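Local structure of phosphoribosylformylglycinamidine cyclo-ligase (Thermus thermophilus HB8, 5AVM) at residues B[170-182]-B[312-326]. The protein probably catalyses the ATP-dependent ring closure of formylglycinamidine ribonucleotide to 5-aminoimidazole ribonucleotide in de novo purine biosynthesis. Sequence-based numbering, arbitrary orientation.
Sequences RVREGDALLALPS and ALKLVEGFLVGRVVP
L177 packs against V321 and G322 where strands 176-181 and 319-326 run antiparallel in the middle of the mixed sheet of the C-terminal AIR synthase domain; strand 298-304 pairs with the other edge of 176-181. V321 N gives L177 O a nearly straight bond (2.8 Å, 170° at the hydrogen), and A179 N reaches F319 O at 3.1 Å. Going outward along L177, CB touches V321 CG2 at 3.9 Å. CG, anti to the carbonyl carbon (chi1 -54°), lies over the backbone, 3.5 Å from R323 N. From there CD1 rests against G322 CA and CD2 meets V324 CG2, L177 and V324 crossing at about a right angle. G322 has no CB, and one there would run into CD1. Cutting L177 back to an alanine removes CG and both methyls, which would probably open a gap over G322 and take one of its neighbours from V324 CG2. On the opposite face, L178 slides antiparallel past L313, its CD1 3.7 Å from A312 CB, tying helix 306-313 to the sheet. Just before the strand, the type II turn R172-D175 is held by a hydrogen bond from R172 N to D175 OD2, an oxygen that also hydrogen-bonds H239 ND1, while G174 N meets V324 O in the carbonyl plane, on a lone pair, at 3.1 Å.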
loop_
_atom_site.group_PDB
_atom_site.type_symbol
_atom_site.label_atom_id
_atom_site.label_comp_id
_atom_site.label_asym_id
_atom_site.label_seq_id
_atom_site.Cartn_x
_atom_site.Cartn_y
_atom_site.Cartn_z
ATOM N N ARG B 170 2.369 24.462 15.185
ATOM C CA ARG B 170 2.627 25.777 14.591
ATOM C C ARG B 170 1.363 26.613 14.673
ATOM O O ARG B 170 1.399 27.833 14.529
ATOM C CB ARG B 170 3.040 25.654 13.125
ATOM C CG ARG B 170 3.901 24.465 12.821
ATOM C CD ARG B 170 5.021 24.822 11.870
ATOM N NE ARG B 170 4.636 25.827 10.886
ATOM C CZ ARG B 170 5.398 26.175 9.853
ATOM N NH1 ARG B 170 6.573 25.588 9.680
ATOM N NH2 ARG B 170 5.000 27.117 9.006
ATOM N N VAL B 171 0.240 25.942 14.900
ATOM C CA VAL B 171 -1.044 26.616 15.006
ATOM C C VAL B 171 -1.144 27.440 16.293
ATOM O O VAL B 171 -0.825 26.961 17.387
ATOM C CB VAL B 171 -2.206 25.603 14.969
ATOM C CG1 VAL B 171 -3.503 26.292 15.334
ATOM C CG2 VAL B 171 -2.308 24.983 13.586
ATOM N N ARG B 172 -1.579 28.686 16.144
ATOM C CA ARG B 172 -1.738 29.594 17.270
ATOM C C ARG B 172 -3.208 29.995 17.327
ATOM O O ARG B 172 -3.943 29.814 16.356
ATOM C CB ARG B 172 -0.858 30.829 17.069
ATOM C CG ARG B 172 0.624 30.512 16.893
ATOM C CD ARG B 172 1.311 30.223 18.218
ATOM N NE ARG B 172 1.525 31.445 18.990
ATOM C CZ ARG B 172 2.134 31.494 20.173
ATOM N NH1 ARG B 172 2.595 30.383 20.735
ATOM N NH2 ARG B 172 2.292 32.660 20.791
ATOM N N GLU B 173 -3.648 30.528 18.463
ATOM C CA GLU B 173 -5.039 30.939 18.589
ATOM C C GLU B 173 -5.268 32.221 17.800
ATOM O O GLU B 173 -4.530 33.196 17.958
ATOM C CB GLU B 173 -5.409 31.186 20.048
ATOM C CG GLU B 173 -6.875 31.554 20.229
ATOM C CD GLU B 173 -7.144 32.293 21.524
ATOM O OE1 GLU B 173 -6.792 31.762 22.602
ATOM O OE2 GLU B 173 -7.712 33.406 21.461
ATOM N N GLY B 174 -6.291 32.209 16.951
ATOM C CA GLY B 174 -6.592 33.380 16.153
ATOM C C GLY B 174 -6.395 33.163 14.668
ATOM O O GLY B 174 -6.702 34.037 13.852
ATOM N N ASP B 175 -5.871 32.002 14.300
ATOM C CA ASP B 175 -5.667 31.716 12.890
ATOM C C ASP B 175 -6.991 31.694 12.146
ATOM O O ASP B 175 -8.053 31.464 12.731
ATOM C CB ASP B 175 -4.975 30.365 12.690
ATOM C CG ASP B 175 -3.496 30.417 12.982
ATOM O OD1 ASP B 175 -2.877 31.475 12.719
ATOM O OD2 ASP B 175 -2.953 29.396 13.455
ATOM N N ALA B 176 -6.912 31.933 10.845
ATOM C CA ALA B 176 -8.080 31.906 9.986
ATOM C C ALA B 176 -8.197 30.502 9.377
ATOM O O ALA B 176 -7.192 29.825 9.144
ATOM C CB ALA B 176 -7.932 32.946 8.881
ATOM N N LEU B 177 -9.427 30.061 9.137
ATOM C CA LEU B 177 -9.652 28.761 8.531
ATOM C C LEU B 177 -10.000 29.024 7.073
ATOM O O LEU B 177 -11.059 29.565 6.763
ATOM C CB LEU B 177 -10.801 28.025 9.225
ATOM C CG LEU B 177 -10.725 27.836 10.742
ATOM C CD1 LEU B 177 -11.861 26.952 11.187
ATOM C CD2 LEU B 177 -9.405 27.212 11.135
ATOM N N LEU B 178 -9.091 28.659 6.177
ATOM C CA LEU B 178 -9.292 28.859 4.749
ATOM C C LEU B 178 -9.551 27.503 4.104
ATOM O O LEU B 178 -8.705 26.614 4.133
ATOM C CB LEU B 178 -8.047 29.514 4.148
ATOM C CG LEU B 178 -8.086 30.191 2.776
ATOM C CD1 LEU B 178 -6.812 30.999 2.629
ATOM C CD2 LEU B 178 -8.213 29.178 1.642
ATOM N N ALA B 179 -10.735 27.344 3.530
ATOM C CA ALA B 179 -11.091 26.094 2.897
ATOM C C ALA B 179 -10.953 26.187 1.395
ATOM O O ALA B 179 -11.270 27.208 0.797
ATOM C CB ALA B 179 -12.515 25.713 3.260
ATOM N N LEU B 180 -10.448 25.114 0.796
ATOM C CA LEU B 180 -10.300 25.029 -0.647
ATOM C C LEU B 180 -11.466 24.123 -1.031
ATOM O O LEU B 180 -11.668 23.065 -0.424
ATOM C CB LEU B 180 -8.960 24.396 -1.018
ATOM C CG LEU B 180 -7.737 25.152 -0.499
ATOM C CD1 LEU B 180 -6.485 24.517 -1.069
ATOM C CD2 LEU B 180 -7.830 26.627 -0.895
ATOM N N PRO B 181 -12.254 24.531 -2.041
ATOM C CA PRO B 181 -13.428 23.803 -2.533
ATOM C C PRO B 181 -13.250 22.383 -3.052
ATOM O O PRO B 181 -12.400 22.118 -3.898
ATOM C CB PRO B 181 -13.984 24.745 -3.598
ATOM C CG PRO B 181 -12.742 25.361 -4.165
ATOM C CD PRO B 181 -11.954 25.684 -2.916
ATOM N N SER B 182 -14.081 21.482 -2.540
ATOM C CA SER B 182 -14.057 20.089 -2.958
ATOM C C SER B 182 -14.825 20.010 -4.273
ATOM O O SER B 182 -15.605 20.912 -4.588
ATOM C CB SER B 182 -14.720 19.193 -1.906
ATOM O OG SER B 182 -16.126 19.349 -1.895
ATOM N N ALA B 312 -3.552 34.963 0.347
ATOM C CA ALA B 312 -3.844 33.699 -0.317
ATOM C C ALA B 312 -5.089 33.773 -1.203
ATOM O O ALA B 312 -5.067 33.332 -2.348
ATOM C CB ALA B 312 -4.007 32.598 0.727
ATOM N N LEU B 313 -6.175 34.327 -0.679
ATOM C CA LEU B 313 -7.401 34.430 -1.459
ATOM C C LEU B 313 -7.222 35.244 -2.742
ATOM O O LEU B 313 -8.102 35.259 -3.609
ATOM C CB LEU B 313 -8.513 35.025 -0.597
ATOM C CG LEU B 313 -8.859 34.124 0.587
ATOM C CD1 LEU B 313 -9.976 34.751 1.389
ATOM C CD2 LEU B 313 -9.264 32.746 0.083
ATOM N N LYS B 314 -6.077 35.910 -2.865
ATOM C CA LYS B 314 -5.777 36.714 -4.043
ATOM C C LYS B 314 -5.012 35.852 -5.045
ATOM O O LYS B 314 -4.878 36.204 -6.222
ATOM C CB LYS B 314 -4.914 37.915 -3.653
ATOM C CG LYS B 314 -5.444 38.709 -2.475
ATOM C CD LYS B 314 -4.417 39.746 -2.016
ATOM C CE LYS B 314 -4.851 40.448 -0.728
ATOM N NZ LYS B 314 -3.792 41.349 -0.180
ATOM N N LEU B 315 -4.511 34.717 -4.557
ATOM C CA LEU B 315 -3.736 33.781 -5.367
ATOM C C LEU B 315 -4.519 32.500 -5.624
ATOM O O LEU B 315 -4.336 31.831 -6.647
ATOM C CB LEU B 315 -2.435 33.416 -4.641
ATOM C CG LEU B 315 -1.579 34.551 -4.073
ATOM C CD1 LEU B 315 -0.486 33.983 -3.175
ATOM C CD2 LEU B 315 -0.986 35.356 -5.217
ATOM N N VAL B 316 -5.394 32.155 -4.691
ATOM C CA VAL B 316 -6.155 30.930 -4.827
ATOM C C VAL B 316 -7.656 31.058 -4.554
ATOM O O VAL B 316 -8.114 31.982 -3.874
ATOM C CB VAL B 316 -5.557 29.838 -3.906
ATOM C CG1 VAL B 316 -5.479 30.346 -2.483
ATOM C CG2 VAL B 316 -6.408 28.598 -3.947
ATOM N N GLU B 317 -8.405 30.111 -5.113
ATOM C CA GLU B 317 -9.852 30.026 -4.963
ATOM C C GLU B 317 -10.156 29.445 -3.584
ATOM O O GLU B 317 -10.179 28.232 -3.410
ATOM C CB GLU B 317 -10.412 29.114 -6.056
ATOM C CG GLU B 317 -11.914 28.925 -6.048
ATOM C CD GLU B 317 -12.397 28.194 -7.289
ATOM O OE1 GLU B 317 -12.107 28.679 -8.404
ATOM O OE2 GLU B 317 -13.062 27.143 -7.156
ATOM N N GLY B 318 -10.385 30.311 -2.601
ATOM C CA GLY B 318 -10.662 29.831 -1.260
ATOM C C GLY B 318 -11.773 30.582 -0.567
ATOM O O GLY B 318 -12.383 31.470 -1.152
ATOM N N PHE B 319 -12.030 30.232 0.686
ATOM C CA PHE B 319 -13.087 30.867 1.459
ATOM C C PHE B 319 -12.738 30.947 2.944
ATOM O O PHE B 319 -12.464 29.920 3.571
ATOM C CB PHE B 319 -14.384 30.067 1.301
ATOM C CG PHE B 319 -14.860 29.955 -0.119
ATOM C CD1 PHE B 319 -15.643 30.959 -0.687
ATOM C CD2 PHE B 319 -14.507 28.855 -0.896
ATOM C CE1 PHE B 319 -16.067 30.869 -2.007
ATOM C CE2 PHE B 319 -14.924 28.752 -2.218
ATOM C CZ PHE B 319 -15.706 29.761 -2.777
ATOM N N LEU B 320 -12.736 32.155 3.508
ATOM C CA LEU B 320 -12.465 32.299 4.937
ATOM C C LEU B 320 -13.719 31.717 5.568
ATOM O O LEU B 320 -14.821 32.196 5.314
ATOM C CB LEU B 320 -12.302 33.775 5.325
ATOM C CG LEU B 320 -12.112 34.094 6.818
ATOM C CD1 LEU B 320 -10.910 33.361 7.371
ATOM C CD2 LEU B 320 -11.939 35.588 7.001
ATOM N N VAL B 321 -13.562 30.686 6.385
ATOM C CA VAL B 321 -14.723 30.038 6.972
ATOM C C VAL B 321 -14.691 29.859 8.479
ATOM O O VAL B 321 -15.514 29.135 9.033
ATOM C CB VAL B 321 -14.928 28.656 6.327
ATOM C CG1 VAL B 321 -15.013 28.803 4.814
ATOM C CG2 VAL B 321 -13.775 27.737 6.696
ATOM N N GLY B 322 -13.752 30.509 9.152
ATOM C CA GLY B 322 -13.703 30.349 10.589
ATOM C C GLY B 322 -12.486 30.894 11.303
ATOM O O GLY B 322 -11.759 31.741 10.787
ATOM N N ARG B 323 -12.265 30.380 12.505
ATOM C CA ARG B 323 -11.160 30.828 13.323
ATOM C C ARG B 323 -10.847 29.770 14.380
ATOM O O ARG B 323 -11.710 28.968 14.741
ATOM C CB ARG B 323 -11.557 32.148 13.986
ATOM C CG ARG B 323 -10.426 32.986 14.536
ATOM C CD ARG B 323 -10.980 34.304 15.046
ATOM N NE ARG B 323 -9.941 35.194 15.555
ATOM C CZ ARG B 323 -10.174 36.418 16.018
ATOM N NH1 ARG B 323 -11.412 36.897 16.035
ATOM N NH2 ARG B 323 -9.171 37.165 16.459
ATOM N N VAL B 324 -9.605 29.770 14.860
ATOM C CA VAL B 324 -9.147 28.832 15.886
ATOM C C VAL B 324 -9.378 29.465 17.251
ATOM O O VAL B 324 -8.674 30.398 17.646
ATOM C CB VAL B 324 -7.641 28.522 15.724
ATOM C CG1 VAL B 324 -7.162 27.605 16.843
ATOM C CG2 VAL B 324 -7.397 27.886 14.365
ATOM N N VAL B 325 -10.367 28.954 17.970
ATOM C CA VAL B 325 -10.704 29.493 19.277
ATOM C C VAL B 325 -10.434 28.500 20.393
ATOM O O VAL B 325 -10.267 27.307 20.149
ATOM C CB VAL B 325 -12.190 29.903 19.334
ATOM C CG1 VAL B 325 -12.483 30.930 18.253
ATOM C CG2 VAL B 325 -13.076 28.678 19.167
ATOM N N PRO B 326 -10.384 28.989 21.642
ATOM C CA PRO B 326 -10.134 28.146 22.814
ATOM C C PRO B 326 -11.118 26.982 22.946
ATOM O O PRO B 326 -12.251 27.037 22.452
ATOM C CB PRO B 326 -10.240 29.132 23.969
ATOM C CG PRO B 326 -9.698 30.390 23.360
ATOM C CD PRO B 326 -10.393 30.414 22.021
#